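Local coordinates for molybdenum ABC transporter, periplasmic molybdenum-binding protein (Vibrio cholerae, PDB 4RXL) that binds tungstate and probably captures molybdate or tungstate in the periplasm for uptake by a ModABC-type ABC transporter, at residues A[86-91]-A[99-104]; A[105-110]-A[165-170]. One frame throughout, in Å; residues are numbered along the deposited sequence.

Interaction 1 (A[86-91]-A[99-104]); sequences LVLIRP and FELQDA
L88 of strand 78-91 reaches the loop 99-104 through one methyl group, which meets two apolar side chains. Its CD2 lies 4.1 Å from CD2 of L101 and 4.2 Å from CZ of F99. The two leucines pass in opposite directions, methyl against methyl, whereas L88 and F99 cross at about a right angle and the far corner of the ring does the touching. In L88, CG stands anti to the backbone N (chi1 -177°), which carries the branch off the strand towards the loop. The whole contact is small, 79 Å² over both sides, and purely apolar.

Topologically this is a strand-to-helix connection of the periplasmic binding-protein fold: the chain leaves strand 78-91, passes through residues 99-104 and enters helix 104-111, turning back so that the side chains of F99 and L101 reach L88. L88 also touches I169 of the neighbouring strand 168-171, while the F99 ring makes an edge-to-face contact with W107 of the helix.

Polar bonding runs along each segment and its neighbours rather than between the two. A type I turn runs from E100 to D103, closed by D103 N to E100 O at 2.8 Å, and D103 then takes the N-cap position, its OD1 bonding weakly to A105 N. R90 NH1 bonds to T92 O just beyond the strand, with a weaker 3.1 Å bond to P91 O.

Interaction 2 (A[105-110]-A[165-170]); sequences AAWQTA and SPLGIV
Helix 104-111 packs on the segment leading into strand 168-171, where the chain passes from the loop at P166 into the sheet, in an apolar contact made by A110, W107, P166 and L167. A110 and L167 form its tightest apolar meeting: CB of A110 points at the strand segment and lies 3.6 Å from CD1 of L167. The same methyl approaches the W107 indole obliquely, 4.2 Å from CE3, so one leucine branch serves two residues of the helix. L167 carries its CG anti to the carbonyl carbon (chi1 -64°), which extends the branch towards the helix. Beside it the P166 ring comes up to the A110 carbonyl, with CG 3.6 Å from A110 O.

W107 is buried, and its NE1 is satisfied by L101 O, while CE3, on the six-membered ring, is the atom nearest L167. L116 of strand 116-119 touches both W107 and L167, continuing the apolar layer. On the helix, A105 O accepts from T109 N (3.1 Å) and T109 OG1 (3.1 Å), which arrive from opposite faces of its plane. A helix laid over strands with an apolar seam between them is typical of the alpha/beta lobes of periplasmic binding proteins.

The two interactions come in series along the chain: 86-91 with 99-104 closes before 105-110 pairs with 165-170. Their centres are about 6 Å apart, on the same side of the chain's centre. Strands 78-91 and 168-171 are antiparallel neighbours in one sheet, linked by a probable hydrogen bond, I89 N to G168 O, 2.8 Å, while the loop and helix 104-111 are continuous and also tied through W107. Together they lay one loop-and-helix unit across two adjacent strands. Strand 168-171 ends at Y171 of the tungstate pocket, and the L88 side chain is about 11 Å from that of Y171; interaction 1 thus lies near but outside the pocket, and interaction 2 is away from it.

Interaction 1 (A[86-91]-A[99-104])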
ATOM      1  N   LEU A  86      -4.024   5.826  -6.422  1.00 15.53           N
ATOM      2  CA  LEU A  86      -5.126   4.936  -6.058  1.00 16.15           C
ATOM      3  C   LEU A  86      -6.043   4.711  -7.273  1.00 16.59           C
ATOM      4  O   LEU A  86      -6.358   5.658  -8.014  1.00 17.45           O
ATOM      5  CB  LEU A  86      -5.929   5.577  -4.931  1.00 16.47           C
ATOM      6  CG  LEU A  86      -6.769   4.685  -4.018  1.00 16.57           C
ATOM      7  CD1 LEU A  86      -5.871   3.919  -3.078  1.00 17.48           C
ATOM      8  CD2 LEU A  86      -7.743   5.537  -3.232  1.00 21.92           C
ATOM      9  N   VAL A  87      -6.438   3.450  -7.465  1.00 15.77           N
ATOM     10  CA  VAL A  87      -7.250   3.061  -8.598  1.00 15.93           C
ATOM     11  C   VAL A  87      -8.433   2.184  -8.220  1.00 17.09           C
ATOM     12  O   VAL A  87      -8.475   1.545  -7.164  1.00 17.33           O
ATOM     13  CB  VAL A  87      -6.407   2.355  -9.677  1.00 20.85           C
ATOM     14  CG1 VAL A  87      -5.323   3.303 -10.186  1.00 18.06           C
ATOM     15  CG2 VAL A  87      -5.785   1.072  -9.155  1.00 19.87           C
ATOM     16  N   LEU A  88      -9.405   2.221  -9.124  1.00 18.57           N
ATOM     17  CA  LEU A  88     -10.567   1.381  -9.076  1.00 18.15           C
ATOM     18  C   LEU A  88     -10.324   0.286 -10.092  1.00 18.70           C
ATOM     19  O   LEU A  88     -10.072   0.556 -11.281  1.00 20.53           O
ATOM     20  CB  LEU A  88     -11.801   2.187  -9.438  1.00 19.79           C
ATOM     21  CG  LEU A  88     -13.150   1.456  -9.373  1.00 22.30           C
ATOM     22  CD1 LEU A  88     -13.471   1.008  -7.950  1.00 20.96           C
ATOM     23  CD2 LEU A  88     -14.197   2.397  -9.906  1.00 21.73           C
ATOM     24  N   ILE A  89     -10.423  -0.953  -9.631  1.00 20.01           N
ATOM     25  CA  ILE A  89     -10.232  -2.129 -10.481  1.00 21.86           C
ATOM     26  C   ILE A  89     -11.461  -3.031 -10.554  1.00 25.90           C
ATOM     27  O   ILE A  89     -12.329  -2.997  -9.690  1.00 23.61           O
ATOM     28  CB  ILE A  89      -9.010  -2.970 -10.041  1.00 22.50           C
ATOM     29  CG1 ILE A  89      -9.088  -3.396  -8.570  1.00 20.08           C
ATOM     30  CG2 ILE A  89      -7.713  -2.199 -10.190  1.00 19.95           C
ATOM     31  CD1 ILE A  89      -8.202  -4.574  -8.252  1.00 19.35           C
ATOM     32  N   ARG A  90     -11.476  -3.843 -11.605  1.00 23.88           N
ATOM     33  CA  ARG A  90     -12.492  -4.862 -11.859  1.00 25.39           C
ATOM     34  C   ARG A  90     -11.746  -6.138 -12.269  1.00 25.29           C
ATOM     35  O   ARG A  90     -10.591  -6.051 -12.701  1.00 27.50           O
ATOM     36  CB  ARG A  90     -13.402  -4.424 -13.028  1.00 26.66           C
ATOM     37  CG  ARG A  90     -12.688  -4.319 -14.369  1.00 31.65           C
ATOM     38  CD  ARG A  90     -13.660  -4.026 -15.496  1.00 37.86           C
ATOM     39  NE  ARG A  90     -13.005  -3.861 -16.798  1.00 40.55           N
ATOM     40  CZ  ARG A  90     -12.657  -4.851 -17.626  1.00 49.65           C
ATOM     41  NH1 ARG A  90     -12.863  -6.125 -17.306  1.00 38.77           N
ATOM     42  NH2 ARG A  90     -12.091  -4.560 -18.794  1.00 43.77           N
ATOM     43  N   PRO A  91     -12.394  -7.318 -12.155  1.00 28.10           N
ATOM     44  CA  PRO A  91     -11.785  -8.523 -12.717  1.00 31.20           C
ATOM     45  C   PRO A  91     -11.781  -8.404 -14.226  1.00 34.06           C
ATOM     46  O   PRO A  91     -12.763  -7.915 -14.790  1.00 34.83           O
ATOM     47  CB  PRO A  91     -12.707  -9.663 -12.265  1.00 35.12           C
ATOM     48  CG  PRO A  91     -13.694  -9.067 -11.328  1.00 30.78           C
ATOM     49  CD  PRO A  91     -13.686  -7.581 -11.517  1.00 29.03           C
ATOM     50  N   PHE A  99     -17.859   5.028 -15.111  1.00 44.80           N
ATOM     51  CA  PHE A  99     -19.048   5.775 -14.769  1.00 40.24           C
ATOM     52  C   PHE A  99     -18.662   6.983 -13.942  1.00 44.69           C
ATOM     53  O   PHE A  99     -17.497   7.153 -13.578  1.00 48.79           O
ATOM     54  CB  PHE A  99     -20.022   4.880 -13.993  1.00 46.55           C
ATOM     55  CG  PHE A  99     -19.404   4.188 -12.797  1.00 53.46           C
ATOM     56  CD1 PHE A  99     -19.355   4.815 -11.556  1.00 44.87           C
ATOM     57  CD2 PHE A  99     -18.888   2.908 -12.910  1.00 43.52           C
ATOM     58  CE1 PHE A  99     -18.796   4.189 -10.462  1.00 37.46           C
ATOM     59  CE2 PHE A  99     -18.329   2.278 -11.815  1.00 40.25           C
ATOM     60  CZ  PHE A  99     -18.279   2.922 -10.595  1.00 36.71           C
ATOM     61  N   GLU A 100     -19.652   7.821 -13.657  1.00 45.64           N
ATOM     62  CA  GLU A 100     -19.460   8.982 -12.808  1.00 54.60           C
ATOM     63  C   GLU A 100     -19.263   8.512 -11.378  1.00 40.31           C
ATOM     64  O   GLU A 100     -20.196   8.006 -10.758  1.00 45.17           O
ATOM     65  CB  GLU A 100     -20.665   9.935 -12.902  1.00 54.29           C
ATOM     66  CG  GLU A 100     -20.680  10.771 -14.172  1.00 80.64           C
ATOM     67  CD  GLU A 100     -21.709  11.887 -14.142  1.00 99.22           C
ATOM     68  OE1 GLU A 100     -22.591  11.882 -13.253  1.00 90.30           O
ATOM     69  OE2 GLU A 100     -21.634  12.773 -15.017  1.00 92.28           O
ATOM     70  N   LEU A 101     -18.061   8.710 -10.856  1.00 43.60           N
ATOM     71  CA  LEU A 101     -17.738   8.314  -9.484  1.00 37.22           C
ATOM     72  C   LEU A 101     -18.671   8.956  -8.451  1.00 36.86           C
ATOM     73  O   LEU A 101     -18.857   8.411  -7.369  1.00 38.50           O
ATOM     74  CB  LEU A 101     -16.278   8.645  -9.153  1.00 38.34           C
ATOM     75  CG  LEU A 101     -15.206   7.828  -9.889  1.00 34.82           C
ATOM     76  CD1 LEU A 101     -13.816   8.448  -9.768  1.00 41.31           C
ATOM     77  CD2 LEU A 101     -15.140   6.394  -9.392  1.00 42.74           C
ATOM     78  N   GLN A 102     -19.271  10.100  -8.784  1.00 37.25           N
ATOM     79  CA  GLN A 102     -20.156  10.785  -7.845  1.00 37.28           C
ATOM     80  C   GLN A 102     -21.602  10.323  -7.991  1.00 36.48           C
ATOM     81  O   GLN A 102     -22.471  10.781  -7.243  1.00 39.35           O
ATOM     82  CB  GLN A 102     -20.063  12.325  -7.953  1.00 61.45           C
ATOM     83  CG  GLN A 102     -19.960  12.904  -9.356  1.00 72.27           C
ATOM     84  CD  GLN A 102     -18.521  13.021  -9.823  1.00 97.69           C
ATOM     85  OE1 GLN A 102     -17.699  13.661  -9.167  1.00 94.26           O
ATOM     86  NE2 GLN A 102     -18.206  12.393 -10.955  1.00 73.65           N
ATOM     87  N   ASP A 103     -21.829   9.413  -8.941  1.00 47.20           N
ATOM     88  CA  ASP A 103     -23.149   8.830  -9.237  1.00 46.00           C
ATOM     89  C   ASP A 103     -23.303   7.540  -8.419  1.00 46.01           C
ATOM     90  O   ASP A 103     -22.915   6.450  -8.846  1.00 40.22           O
ATOM     91  CB  ASP A 103     -23.257   8.554 -10.754  1.00 56.34           C
ATOM     92  CG  ASP A 103     -24.633   8.047 -11.194  1.00 67.15           C
ATOM     93  OD1 ASP A 103     -25.574   7.988 -10.370  1.00 73.26           O
ATOM     94  OD2 ASP A 103     -24.761   7.703 -12.392  1.00 61.54           O
ATOM     95  N   ALA A 104     -23.865   7.687  -7.228  1.00 40.58           N
ATOM     96  CA  ALA A 104     -24.035   6.575  -6.306  1.00 39.72           C
ATOM     97  C   ALA A 104     -24.775   5.414  -6.942  1.00 45.90           C
ATOM     98  O   ALA A 104     -24.505   4.263  -6.617  1.00 44.18           O
ATOM     99  CB  ALA A 104     -24.777   7.041  -5.062  1.00 47.79           C
TER

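Interaction 2 (A[105-110]-A[165-170])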
ATOM      1  N   ALA A 105     -25.715   5.720  -7.833  1.00 44.32           N
ATOM      2  CA  ALA A 105     -26.491   4.692  -8.523  1.00 53.03           C
ATOM      3  C   ALA A 105     -25.655   3.877  -9.508  1.00 58.11           C
ATOM      4  O   ALA A 105     -25.921   2.698  -9.718  1.00 48.03           O
ATOM      5  CB  ALA A 105     -27.678   5.320  -9.242  1.00 50.90           C
ATOM      6  N   ALA A 106     -24.643   4.497 -10.111  1.00 44.62           N
ATOM      7  CA  ALA A 106     -23.769   3.776 -11.028  1.00 42.62           C
ATOM      8  C   ALA A 106     -22.851   2.814 -10.258  1.00 39.34           C
ATOM      9  O   ALA A 106     -22.480   1.763 -10.784  1.00 44.54           O
ATOM     10  CB  ALA A 106     -22.947   4.748 -11.854  1.00 39.53           C
ATOM     11  N   TRP A 107     -22.475   3.183  -9.031  1.00 41.12           N
ATOM     12  CA  TRP A 107     -21.741   2.270  -8.141  1.00 36.14           C
ATOM     13  C   TRP A 107     -22.604   1.059  -7.784  1.00 34.75           C
ATOM     14  O   TRP A 107     -22.133  -0.063  -7.819  1.00 40.80           O
ATOM     15  CB  TRP A 107     -21.316   2.954  -6.842  1.00 32.26           C
ATOM     16  CG  TRP A 107     -20.159   3.853  -6.935  1.00 33.58           C
ATOM     17  CD1 TRP A 107     -20.184   5.184  -7.184  1.00 32.08           C
ATOM     18  CD2 TRP A 107     -18.788   3.508  -6.727  1.00 31.30           C
ATOM     19  NE1 TRP A 107     -18.905   5.700  -7.167  1.00 31.88           N
ATOM     20  CE2 TRP A 107     -18.029   4.688  -6.898  1.00 26.69           C
ATOM     21  CE3 TRP A 107     -18.112   2.308  -6.441  1.00 28.47           C
ATOM     22  CZ2 TRP A 107     -16.634   4.718  -6.754  1.00 30.48           C
ATOM     23  CZ3 TRP A 107     -16.712   2.341  -6.308  1.00 30.94           C
ATOM     24  CH2 TRP A 107     -15.997   3.537  -6.476  1.00 27.20           C
ATOM     25  N   GLN A 108     -23.877   1.273  -7.467  1.00 41.81           N
ATOM     26  CA  GLN A 108     -24.716   0.164  -7.023  1.00 45.72           C
ATOM     27  C   GLN A 108     -25.058  -0.780  -8.179  1.00 48.05           C
ATOM     28  O   GLN A 108     -25.269  -1.969  -7.962  1.00 55.82           O
ATOM     29  CB  GLN A 108     -25.969   0.681  -6.301  1.00 65.78           C
ATOM     30  CG  GLN A 108     -25.659   1.712  -5.209  1.00 88.39           C
ATOM     31  CD  GLN A 108     -26.313   1.425  -3.864  1.00 97.22           C
ATOM     32  OE1 GLN A 108     -26.195   0.324  -3.315  1.00 81.93           O
ATOM     33  NE2 GLN A 108     -26.978   2.434  -3.307  1.00 86.98           N
ATOM     34  N   THR A 109     -25.095  -0.251  -9.398  1.00 44.34           N
ATOM     35  CA  THR A 109     -25.279  -1.048 -10.613  1.00 43.19           C
ATOM     36  C   THR A 109     -24.078  -1.940 -10.934  1.00 46.65           C
ATOM     37  O   THR A 109     -24.254  -3.106 -11.285  1.00 53.30           O
ATOM     38  CB  THR A 109     -25.569  -0.145 -11.831  1.00 53.78           C
ATOM     39  OG1 THR A 109     -26.851   0.477 -11.673  1.00 55.98           O
ATOM     40  CG2 THR A 109     -25.575  -0.947 -13.133  1.00 46.40           C
ATOM     41  N   ALA A 110     -22.875  -1.386 -10.852  1.00 39.44           N
ATOM     42  CA  ALA A 110     -21.658  -2.154 -11.053  1.00 48.09           C
ATOM     43  C   ALA A 110     -21.447  -3.220  -9.981  1.00 42.10           C
ATOM     44  O   ALA A 110     -20.965  -4.283 -10.268  1.00 41.44           O
ATOM     45  CB  ALA A 110     -20.456  -1.229 -11.097  1.00 41.68           C
ATOM     46  N   SER A 165     -15.414  -9.969  -5.827  1.00 31.00           N
ATOM     47  CA  SER A 165     -15.817  -8.573  -5.896  1.00 33.78           C
ATOM     48  C   SER A 165     -15.674  -8.079  -7.342  1.00 31.54           C
ATOM     49  O   SER A 165     -14.641  -8.286  -7.972  1.00 34.12           O
ATOM     50  CB  SER A 165     -14.948  -7.713  -4.976  1.00 29.24           C
ATOM     51  OG  SER A 165     -15.272  -7.888  -3.606  1.00 30.46           O
ATOM     52  N   PRO A 166     -16.706  -7.402  -7.872  1.00 30.09           N
ATOM     53  CA  PRO A 166     -16.634  -6.851  -9.220  1.00 28.72           C
ATOM     54  C   PRO A 166     -15.935  -5.524  -9.289  1.00 29.43           C
ATOM     55  O   PRO A 166     -15.585  -5.106 -10.368  1.00 28.70           O
ATOM     56  CB  PRO A 166     -18.113  -6.716  -9.615  1.00 33.57           C
ATOM     57  CG  PRO A 166     -18.810  -6.477  -8.323  1.00 33.81           C
ATOM     58  CD  PRO A 166     -18.050  -7.251  -7.290  1.00 34.52           C
ATOM     59  N   LEU A 167     -15.718  -4.877  -8.148  1.00 27.27           N
ATOM     60  CA  LEU A 167     -14.874  -3.689  -8.073  1.00 27.37           C
ATOM     61  C   LEU A 167     -14.055  -3.751  -6.790  1.00 25.00           C
ATOM     62  O   LEU A 167     -14.502  -4.300  -5.769  1.00 22.36           O
ATOM     63  CB  LEU A 167     -15.698  -2.404  -8.065  1.00 28.67           C
ATOM     64  CG  LEU A 167     -16.518  -2.091  -9.311  1.00 25.55           C
ATOM     65  CD1 LEU A 167     -17.477  -0.940  -9.032  1.00 30.59           C
ATOM     66  CD2 LEU A 167     -15.619  -1.785 -10.505  1.00 29.98           C
ATOM     67  N   GLY A 168     -12.867  -3.168  -6.836  1.00 22.69           N
ATOM     68  CA  GLY A 168     -12.072  -2.968  -5.658  1.00 20.50           C
ATOM     69  C   GLY A 168     -11.233  -1.725  -5.787  1.00 20.00           C
ATOM     70  O   GLY A 168     -11.056  -1.183  -6.887  1.00 18.95           O
ATOM     71  N   ILE A 169     -10.718  -1.274  -4.652  1.00 17.77           N
ATOM     72  CA  ILE A 169      -9.859  -0.101  -4.608  1.00 16.38           C
ATOM     73  C   ILE A 169      -8.478  -0.513  -4.090  1.00 16.77           C
ATOM     74  O   ILE A 169      -8.327  -0.949  -2.973  1.00 16.33           O
ATOM     75  CB  ILE A 169     -10.470   1.048  -3.785  1.00 16.73           C
ATOM     76  CG1 ILE A 169     -11.761   1.524  -4.436  1.00 18.51           C
ATOM     77  CG2 ILE A 169      -9.476   2.209  -3.700  1.00 14.68           C
ATOM     78  CD1 ILE A 169     -12.585   2.436  -3.551  1.00 20.26           C
ATOM     79  N   VAL A 170      -7.470  -0.357  -4.943  1.00 14.70           N
ATOM     80  CA  VAL A 170      -6.129  -0.750  -4.651  1.00 14.55           C
ATOM     81  C   VAL A 170      -5.183   0.345  -5.144  1.00 14.27           C
ATOM     82  O   VAL A 170      -5.620   1.371  -5.688  1.00 15.10           O
ATOM     83  CB  VAL A 170      -5.760  -2.126  -5.258  1.00 15.56           C
ATOM     84  CG1 VAL A 170      -6.647  -3.233  -4.717  1.00 18.64           C
ATOM     85  CG2 VAL A 170      -5.812  -2.074  -6.770  1.00 19.68           C
TER